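Local coordinates for protein chloride intracellular channel exc-4 (Caenorhabditis elegans, PDB 2YV9) that may insert into membranes to form chloride channels and is required to control the width of the growing excretory canal lumen, at residues Lys131-Ala136 with Ser148-Leu153; His200-Ile205 with Leu210-Pro215. All coordinates share one frame; numbering follows the deposited sequence.

How the interactions relate
Both contacts are buried and lie in the helical part of this GST-like fold, their centres about 12 Å apart. Interaction 1 joins helix 117-140 to the loop that follows it; interaction 2 joins helix 190-210 to its own exit loop. The first, farther from the centre of the chain, is purely apolar where it touches, with the Arg149, Glu151 and Asp152 charges on the exposed side of its loop. The second buries about four times the area and combines a bidentate salt bridge with aliphatic packing. They meet directly: Phe133 CE2 lies 3.6 Å from Phe212 CE2, and Val150 CG2 packs against the Leu210 carbonyl, so helix 117-140 and its loop both pack on the end of helix 190-210 and what follows.

Interaction 1 of 2, residues Lys131-Ala136 with Ser148-Leu153; sequences KLFLRA and SRVEDL
Phe133 meets Leu153 and Val150 with the outer rim of its ring. Phe133 CE1 lies 3.7 Å from Leu153 CD1, a methyl that sits at the edge of the ring in its plane. Next to it, Phe133 CZ lies 4.0 Å from Val150 CG2, also close to the ring plane, so both loop residues meet the rim and neither covers a face. The benzyl group spans the gap because CG is anti to the backbone N (chi1 -179°), which extends the ring away from the axis of helix 117-140 until its outer edge meets the loop residues; the nearest CA atoms, Phe133 and Val150, are still 10.4 Å apart. Only 92 Å² is buried, yet all three touching residues are themselves buried, and His160 of helix 155-178 and Leu210 of helix 190-210 also pack on Phe133. This places the contact among the helices of the C-terminal domain of the GST fold that CLIC proteins share. A 3-10 turn puts Val150 and Leu153 within reach of the same ring edge: Leu153 N bonds to Val150 O at 3.1 Å. The opposite character appears on the exposed residues of the same turn. There Arg149 grips Asp152 side-on, Arg149 NE reaching Asp152 OD2 at 2.9 Å in the guanidinium plane but from above the carboxylate plane, while Arg149 NH2 takes the syn lone pair of Asp152 OD1 at 3.1 Å with a more bent bond. Glu151 joins this salt-bridge network. Arg149 and Asp152 also touch a crystal neighbour, so their exact pose may partly reflect lattice packing.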
ATOM      1  N   LYS A 131     -12.291  13.982  -6.353  1.00 18.90           N
ATOM      2  CA  LYS A 131     -10.976  14.623  -6.067  1.00 20.50           C
ATOM      3  C   LYS A 131     -10.754  15.820  -6.996  1.00 23.31           C
ATOM      4  O   LYS A 131     -10.246  16.905  -6.575  1.00 25.46           O
ATOM      5  CB  LYS A 131      -9.879  13.587  -6.236  1.00 27.14           C
ATOM      6  CG  LYS A 131      -9.846  12.575  -5.053  1.00 22.48           C
ATOM      7  CD  LYS A 131      -8.632  11.660  -5.161  1.00 26.38           C
ATOM      8  CE  LYS A 131      -8.769  10.654  -6.297  1.00 33.55           C
ATOM      9  NZ  LYS A 131      -7.559   9.735  -6.372  1.00 34.72           N
ATOM     10  N   LEU A 132     -11.083  15.648  -8.284  1.00 22.12           N
ATOM     11  CA  LEU A 132     -10.974  16.785  -9.231  1.00 23.63           C
ATOM     12  C   LEU A 132     -11.810  17.983  -8.781  1.00 24.20           C
ATOM     13  O   LEU A 132     -11.329  19.143  -8.807  1.00 22.30           O
ATOM     14  CB  LEU A 132     -11.358  16.405 -10.647  1.00 22.39           C
ATOM     15  CG  LEU A 132     -10.376  15.384 -11.238  1.00 25.79           C
ATOM     16  CD1 LEU A 132     -10.937  14.751 -12.546  1.00 30.03           C
ATOM     17  CD2 LEU A 132      -9.017  16.026 -11.509  1.00 28.68           C
ATOM     18  N   PHE A 133     -13.040  17.743  -8.360  1.00 22.01           N
ATOM     19  CA  PHE A 133     -13.937  18.821  -7.971  1.00 24.78           C
ATOM     20  C   PHE A 133     -13.437  19.478  -6.666  1.00 24.01           C
ATOM     21  O   PHE A 133     -13.400  20.719  -6.512  1.00 24.47           O
ATOM     22  CB  PHE A 133     -15.363  18.324  -7.743  1.00 21.97           C
ATOM     23  CG  PHE A 133     -16.320  19.413  -7.369  1.00 24.04           C
ATOM     24  CD1 PHE A 133     -16.381  20.585  -8.098  1.00 22.72           C
ATOM     25  CD2 PHE A 133     -17.167  19.295  -6.253  1.00 23.47           C
ATOM     26  CE1 PHE A 133     -17.256  21.604  -7.725  1.00 23.25           C
ATOM     27  CE2 PHE A 133     -18.011  20.299  -5.879  1.00 26.50           C
ATOM     28  CZ  PHE A 133     -18.063  21.459  -6.597  1.00 22.83           C
ATOM     29  N   LEU A 134     -12.993  18.634  -5.738  1.00 21.30           N
ATOM     30  CA  LEU A 134     -12.440  19.138  -4.471  1.00 22.62           C
ATOM     31  C   LEU A 134     -11.309  20.092  -4.775  1.00 24.01           C
ATOM     32  O   LEU A 134     -11.275  21.226  -4.266  1.00 23.28           O
ATOM     33  CB  LEU A 134     -12.028  17.991  -3.576  1.00 23.94           C
ATOM     34  CG  LEU A 134     -11.221  18.339  -2.336  1.00 29.96           C
ATOM     35  CD1 LEU A 134     -12.045  19.139  -1.329  1.00 29.04           C
ATOM     36  CD2 LEU A 134     -10.673  17.015  -1.782  1.00 27.78           C
ATOM     37  N   ARG A 135     -10.359  19.654  -5.582  1.00 21.39           N
ATOM     38  CA  ARG A 135      -9.216  20.504  -5.882  1.00 22.19           C
ATOM     39  C   ARG A 135      -9.661  21.759  -6.683  1.00 24.91           C
ATOM     40  O   ARG A 135      -9.227  22.893  -6.383  1.00 23.22           O
ATOM     41  CB  ARG A 135      -8.167  19.723  -6.657  1.00 24.15           C
ATOM     42  CG  ARG A 135      -7.006  20.568  -7.202  1.00 27.06           C
ATOM     43  CD  ARG A 135      -6.149  21.075  -6.032  1.00 30.65           C
ATOM     44  NE  ARG A 135      -4.900  21.733  -6.430  1.00 29.15           N
ATOM     45  CZ  ARG A 135      -3.832  21.091  -6.898  1.00 30.05           C
ATOM     46  NH1 ARG A 135      -3.855  19.796  -7.115  1.00 32.57           N
ATOM     47  NH2 ARG A 135      -2.734  21.775  -7.216  1.00 34.50           N
ATOM     48  N   ALA A 136     -10.533  21.594  -7.687  1.00 20.58           N
ATOM     49  CA  ALA A 136     -10.934  22.752  -8.519  1.00 21.36           C
ATOM     50  C   ALA A 136     -11.679  23.789  -7.679  1.00 22.32           C
ATOM     51  O   ALA A 136     -11.425  24.995  -7.807  1.00 23.26           O
ATOM     52  CB  ALA A 136     -11.820  22.284  -9.651  1.00 25.54           C
ATOM     53  N   SER A 148     -17.798  30.101  -2.854  1.00 27.05           N
ATOM     54  CA  SER A 148     -18.793  30.117  -3.908  1.00 22.93           C
ATOM     55  C   SER A 148     -19.859  29.055  -3.665  1.00 25.70           C
ATOM     56  O   SER A 148     -19.589  28.012  -3.060  1.00 28.34           O
ATOM     57  CB  SER A 148     -18.130  29.801  -5.205  1.00 23.41           C
ATOM     58  OG  SER A 148     -17.321  28.617  -5.067  1.00 27.33           O
ATOM     59  N   ARG A 149     -21.054  29.330  -4.164  1.00 24.39           N
ATOM     60  CA  ARG A 149     -22.085  28.311  -4.197  1.00 25.51           C
ATOM     61  C   ARG A 149     -21.830  27.460  -5.406  1.00 25.10           C
ATOM     62  O   ARG A 149     -21.428  27.953  -6.462  1.00 26.41           O
ATOM     63  CB  ARG A 149     -23.450  28.964  -4.337  1.00 27.62           C
ATOM     64  CG  ARG A 149     -23.867  29.797  -3.139  1.00 33.05           C
ATOM     65  CD  ARG A 149     -25.364  30.182  -3.222  1.00 51.13           C
ATOM     66  NE  ARG A 149     -25.662  30.886  -4.470  1.00 62.73           N
ATOM     67  CZ  ARG A 149     -26.882  31.054  -4.983  1.00 72.80           C
ATOM     68  NH1 ARG A 149     -27.967  30.592  -4.359  1.00 76.62           N
ATOM     69  NH2 ARG A 149     -27.020  31.699  -6.133  1.00 63.67           N
ATOM     70  N   VAL A 150     -22.122  26.155  -5.316  1.00 23.89           N
ATOM     71  CA  VAL A 150     -21.921  25.303  -6.494  1.00 24.97           C
ATOM     72  C   VAL A 150     -22.736  25.796  -7.718  1.00 26.13           C
ATOM     73  O   VAL A 150     -22.243  25.736  -8.852  1.00 30.28           O
ATOM     74  CB  VAL A 150     -22.331  23.872  -6.137  1.00 24.42           C
ATOM     75  CG1 VAL A 150     -22.501  22.981  -7.409  1.00 26.07           C
ATOM     76  CG2 VAL A 150     -21.337  23.281  -5.128  1.00 23.35           C
ATOM     77  N   GLU A 151     -23.958  26.287  -7.490  1.00 29.02           N
ATOM     78  CA  GLU A 151     -24.821  26.744  -8.584  1.00 35.46           C
ATOM     79  C   GLU A 151     -24.241  27.951  -9.323  1.00 36.40           C
ATOM     80  O   GLU A 151     -24.561  28.166 -10.488  1.00 38.13           O
ATOM     81  CB  GLU A 151     -26.233  27.070  -8.059  1.00 44.66           C
ATOM     82  CG  GLU A 151     -26.304  28.241  -7.112  1.00 52.23           C
ATOM     83  CD  GLU A 151     -27.668  28.382  -6.478  1.00 72.86           C
ATOM     84  OE1 GLU A 151     -28.652  28.638  -7.216  1.00 85.24           O
ATOM     85  OE2 GLU A 151     -27.752  28.239  -5.236  1.00 86.37           O
ATOM     86  N   ASP A 152     -23.365  28.708  -8.662  1.00 31.66           N
ATOM     87  CA  ASP A 152     -22.693  29.864  -9.297  1.00 36.23           C
ATOM     88  C   ASP A 152     -21.355  29.563  -9.967  1.00 40.14           C
ATOM     89  O   ASP A 152     -20.666  30.491 -10.398  1.00 38.53           O
ATOM     90  CB  ASP A 152     -22.472  30.984  -8.277  1.00 31.20           C
ATOM     91  CG  ASP A 152     -23.754  31.433  -7.626  1.00 34.24           C
ATOM     92  OD1 ASP A 152     -24.791  31.370  -8.313  1.00 36.48           O
ATOM     93  OD2 ASP A 152     -23.717  31.847  -6.439  1.00 34.45           O
ATOM     94  N   LEU A 153     -20.964  28.300 -10.072  1.00 33.55           N
ATOM     95  CA  LEU A 153     -19.625  27.993 -10.546  1.00 30.75           C
ATOM     96  C   LEU A 153     -19.546  28.075 -12.048  1.00 30.47           C
ATOM     97  O   LEU A 153     -20.493  27.674 -12.720  1.00 32.64           O
ATOM     98  CB  LEU A 153     -19.210  26.578 -10.131  1.00 25.34           C
ATOM     99  CG  LEU A 153     -18.953  26.398  -8.642  1.00 28.41           C
ATOM    100  CD1 LEU A 153     -18.780  24.933  -8.320  1.00 26.62           C
ATOM    101  CD2 LEU A 153     -17.694  27.234  -8.230  1.00 27.50           C
TER

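Interaction 2 of 2, residues His200-Ile205 with Leu210-Pro215; sequences HHIRII and LGFDIP
Arg203 turns sharply about its CB-CG bond (chi2 -92°), and Asp213 holds CG roughly anti to its own backbone N (chi1 -156°), which sets guanidinium against carboxylate. The arrangement joins helix 190-210, in the C-terminal helical domain of the GST fold, to the loop through which the chain leaves it. The grip is side-on and bidentate: Arg203 NE donates to Asp213 OD1 at 2.7 Å and Arg203 NH2 to Asp213 OD2 at 3.0 Å. Both bonds are almost straight and lie in the guanidinium plane, on the syn side of each oxygen, and the two planes are only 21° apart. Further bonds fix the carboxylate: OD1 takes a weak one from Ile214 N, and OD2 pairs with His216 NE2. Trp222 of helix 219-228 packs on both charged side chains. Replacing Arg203 by a leucine would probably leave the Asp213 carboxylate without its guanidinium partner, still tied through the weak Ile214 N bond and His216, and cut the charged link between helix and loop. The aliphatic part of the arginine is used too: Ile214 CD1 lies 3.9 Å from Arg203 CG, the two side chains crossing at about a right angle. The preceding helix residue, Ile202, sets CG2 4.2 Å from Ile214 CG1 and also meets Phe212 CE1 obliquely. At the helix end Leu210 N bonds to Ile205 O at 3.1 Å, a five-residue span wider than an alpha-helical turn, before Gly211 leaves helical geometry with positive phi. Beside that bond, Ile205 CG2 rests 4.0 Å from Leu210 CD1.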
ATOM      1  N   HIS A 200     -19.264   8.089   2.207  1.00 22.32           N
ATOM      2  CA  HIS A 200     -19.399   8.853   3.451  1.00 21.14           C
ATOM      3  C   HIS A 200     -18.459  10.049   3.430  1.00 22.00           C
ATOM      4  O   HIS A 200     -18.868  11.165   3.797  1.00 22.67           O
ATOM      5  CB  HIS A 200     -19.033   7.995   4.633  1.00 22.39           C
ATOM      6  CG  HIS A 200     -19.312   8.659   5.936  1.00 20.79           C
ATOM      7  ND1 HIS A 200     -20.568   9.099   6.318  1.00 19.94           N
ATOM      8  CD2 HIS A 200     -18.470   9.017   6.934  1.00 24.60           C
ATOM      9  CE1 HIS A 200     -20.473   9.681   7.504  1.00 24.89           C
ATOM     10  NE2 HIS A 200     -19.217   9.647   7.895  1.00 24.17           N
ATOM     11  N   HIS A 201     -17.228   9.858   2.956  1.00 19.20           N
ATOM     12  CA  HIS A 201     -16.294  10.991   2.762  1.00 19.72           C
ATOM     13  C   HIS A 201     -16.946  12.066   1.856  1.00 24.25           C
ATOM     14  O   HIS A 201     -16.917  13.283   2.137  1.00 23.53           O
ATOM     15  CB  HIS A 201     -14.959  10.579   2.136  1.00 18.83           C
ATOM     16  CG  HIS A 201     -14.025   9.897   3.074  1.00 23.28           C
ATOM     17  ND1 HIS A 201     -12.654  10.045   2.989  1.00 22.12           N
ATOM     18  CD2 HIS A 201     -14.260   9.119   4.160  1.00 23.88           C
ATOM     19  CE1 HIS A 201     -12.090   9.319   3.942  1.00 23.03           C
ATOM     20  NE2 HIS A 201     -13.039   8.763   4.681  1.00 19.92           N
ATOM     21  N   ILE A 202     -17.530  11.611   0.737  1.00 20.27           N
ATOM     22  CA  ILE A 202     -18.098  12.543  -0.199  1.00 21.68           C
ATOM     23  C   ILE A 202     -19.245  13.298   0.488  1.00 23.56           C
ATOM     24  O   ILE A 202     -19.421  14.505   0.293  1.00 23.42           O
ATOM     25  CB  ILE A 202     -18.615  11.797  -1.453  1.00 18.48           C
ATOM     26  CG1 ILE A 202     -17.415  11.373  -2.267  1.00 21.96           C
ATOM     27  CG2 ILE A 202     -19.477  12.647  -2.236  1.00 20.58           C
ATOM     28  CD1 ILE A 202     -17.710  10.446  -3.457  1.00 22.53           C
ATOM     29  N   ARG A 203     -20.056  12.587   1.300  1.00 21.16           N
ATOM     30  CA  ARG A 203     -21.191  13.236   1.958  1.00 24.35           C
ATOM     31  C   ARG A 203     -20.735  14.319   2.950  1.00 24.35           C
ATOM     32  O   ARG A 203     -21.174  15.468   2.905  1.00 24.48           O
ATOM     33  CB  ARG A 203     -22.049  12.214   2.699  1.00 25.17           C
ATOM     34  CG  ARG A 203     -23.504  12.577   2.728  1.00 29.52           C
ATOM     35  CD  ARG A 203     -23.922  13.364   3.916  1.00 31.82           C
ATOM     36  NE  ARG A 203     -25.278  13.908   3.781  1.00 26.92           N
ATOM     37  CZ  ARG A 203     -26.230  13.839   4.710  1.00 23.93           C
ATOM     38  NH1 ARG A 203     -26.023  13.257   5.872  1.00 25.95           N
ATOM     39  NH2 ARG A 203     -27.397  14.422   4.494  1.00 26.66           N
ATOM     40  N   ILE A 204     -19.819  13.937   3.820  1.00 22.23           N
ATOM     41  CA  ILE A 204     -19.277  14.858   4.843  1.00 20.42           C
ATOM     42  C   ILE A 204     -18.548  16.024   4.200  1.00 24.22           C
ATOM     43  O   ILE A 204     -18.761  17.179   4.583  1.00 24.86           O
ATOM     44  CB  ILE A 204     -18.337  14.113   5.814  1.00 24.24           C
ATOM     45  CG1 ILE A 204     -19.064  13.019   6.601  1.00 21.64           C
ATOM     46  CG2 ILE A 204     -17.680  15.087   6.831  1.00 22.81           C
ATOM     47  CD1 ILE A 204     -20.353  13.467   7.281  1.00 20.46           C
ATOM     48  N   ILE A 205     -17.664  15.754   3.251  1.00 22.78           N
ATOM     49  CA  ILE A 205     -16.876  16.834   2.615  1.00 20.78           C
ATOM     50  C   ILE A 205     -17.809  17.709   1.753  1.00 21.69           C
ATOM     51  O   ILE A 205     -17.702  18.934   1.704  1.00 23.82           O
ATOM     52  CB  ILE A 205     -15.704  16.291   1.804  1.00 23.43           C
ATOM     53  CG1 ILE A 205     -14.694  15.635   2.731  1.00 28.43           C
ATOM     54  CG2 ILE A 205     -15.000  17.418   0.962  1.00 25.09           C
ATOM     55  CD1 ILE A 205     -14.199  16.566   3.877  1.00 24.80           C
ATOM     56  N   LEU A 210     -17.689  21.703   0.380  1.00 24.30           N
ATOM     57  CA  LEU A 210     -17.873  21.949  -1.030  1.00 26.51           C
ATOM     58  C   LEU A 210     -19.254  22.422  -1.433  1.00 22.86           C
ATOM     59  O   LEU A 210     -19.457  22.785  -2.587  1.00 36.43           O
ATOM     60  CB  LEU A 210     -17.505  20.704  -1.825  1.00 20.09           C
ATOM     61  CG  LEU A 210     -16.085  20.133  -1.739  1.00 24.09           C
ATOM     62  CD1 LEU A 210     -15.835  18.934  -2.589  1.00 21.31           C
ATOM     63  CD2 LEU A 210     -15.037  21.182  -2.092  1.00 26.39           C
ATOM     64  N   GLY A 211     -20.214  22.387  -0.528  1.00 21.40           N
ATOM     65  CA  GLY A 211     -21.491  23.061  -0.797  1.00 23.10           C
ATOM     66  C   GLY A 211     -22.525  22.210  -1.527  1.00 23.03           C
ATOM     67  O   GLY A 211     -23.329  22.729  -2.282  1.00 23.45           O
ATOM     68  N   PHE A 212     -22.568  20.902  -1.232  1.00 22.04           N
ATOM     69  CA  PHE A 212     -23.504  20.024  -1.904  1.00 20.34           C
ATOM     70  C   PHE A 212     -23.720  18.755  -1.077  1.00 24.07           C
ATOM     71  O   PHE A 212     -22.882  18.377  -0.270  1.00 24.03           O
ATOM     72  CB  PHE A 212     -23.029  19.703  -3.333  1.00 23.12           C
ATOM     73  CG  PHE A 212     -21.909  18.686  -3.409  1.00 22.58           C
ATOM     74  CD1 PHE A 212     -22.188  17.325  -3.527  1.00 25.41           C
ATOM     75  CD2 PHE A 212     -20.577  19.083  -3.384  1.00 21.13           C
ATOM     76  CE1 PHE A 212     -21.190  16.374  -3.599  1.00 21.95           C
ATOM     77  CE2 PHE A 212     -19.555  18.141  -3.446  1.00 22.04           C
ATOM     78  CZ  PHE A 212     -19.853  16.786  -3.586  1.00 24.08           C
ATOM     79  N   ASP A 213     -24.883  18.132  -1.288  1.00 27.49           N
ATOM     80  CA  ASP A 213     -25.183  16.826  -0.708  1.00 24.19           C
ATOM     81  C   ASP A 213     -25.291  15.839  -1.874  1.00 21.58           C
ATOM     82  O   ASP A 213     -25.365  16.225  -3.059  1.00 23.25           O
ATOM     83  CB  ASP A 213     -26.515  16.865   0.039  1.00 27.56           C
ATOM     84  CG  ASP A 213     -26.630  15.795   1.128  1.00 21.32           C
ATOM     85  OD1 ASP A 213     -25.719  14.969   1.308  1.00 21.55           O
ATOM     86  OD2 ASP A 213     -27.642  15.845   1.859  1.00 25.90           O
ATOM     87  N   ILE A 214     -25.265  14.564  -1.513  1.00 24.30           N
ATOM     88  CA  ILE A 214     -25.403  13.494  -2.497  1.00 22.47           C
ATOM     89  C   ILE A 214     -26.872  13.623  -2.926  1.00 23.28           C
ATOM     90  O   ILE A 214     -27.729  13.711  -2.060  1.00 24.49           O
ATOM     91  CB  ILE A 214     -25.092  12.127  -1.853  1.00 23.48           C
ATOM     92  CG1 ILE A 214     -23.599  11.946  -1.550  1.00 22.20           C
ATOM     93  CG2 ILE A 214     -25.621  10.968  -2.745  1.00 21.60           C
ATOM     94  CD1 ILE A 214     -23.307  10.742  -0.744  1.00 27.03           C
ATOM     95  N   PRO A 215     -27.166  13.747  -4.247  1.00 21.31           N
ATOM     96  CA  PRO A 215     -28.539  14.108  -4.611  1.00 22.10           C
ATOM     97  C   PRO A 215     -29.623  13.250  -3.980  1.00 23.03           C
ATOM     98  O   PRO A 215     -29.518  12.012  -3.971  1.00 26.33           O
ATOM     99  CB  PRO A 215     -28.533  14.006  -6.124  1.00 28.22           C
ATOM    100  CG  PRO A 215     -27.094  14.346  -6.520  1.00 30.34           C
ATOM    101  CD  PRO A 215     -26.268  13.742  -5.414  1.00 23.61           C
TER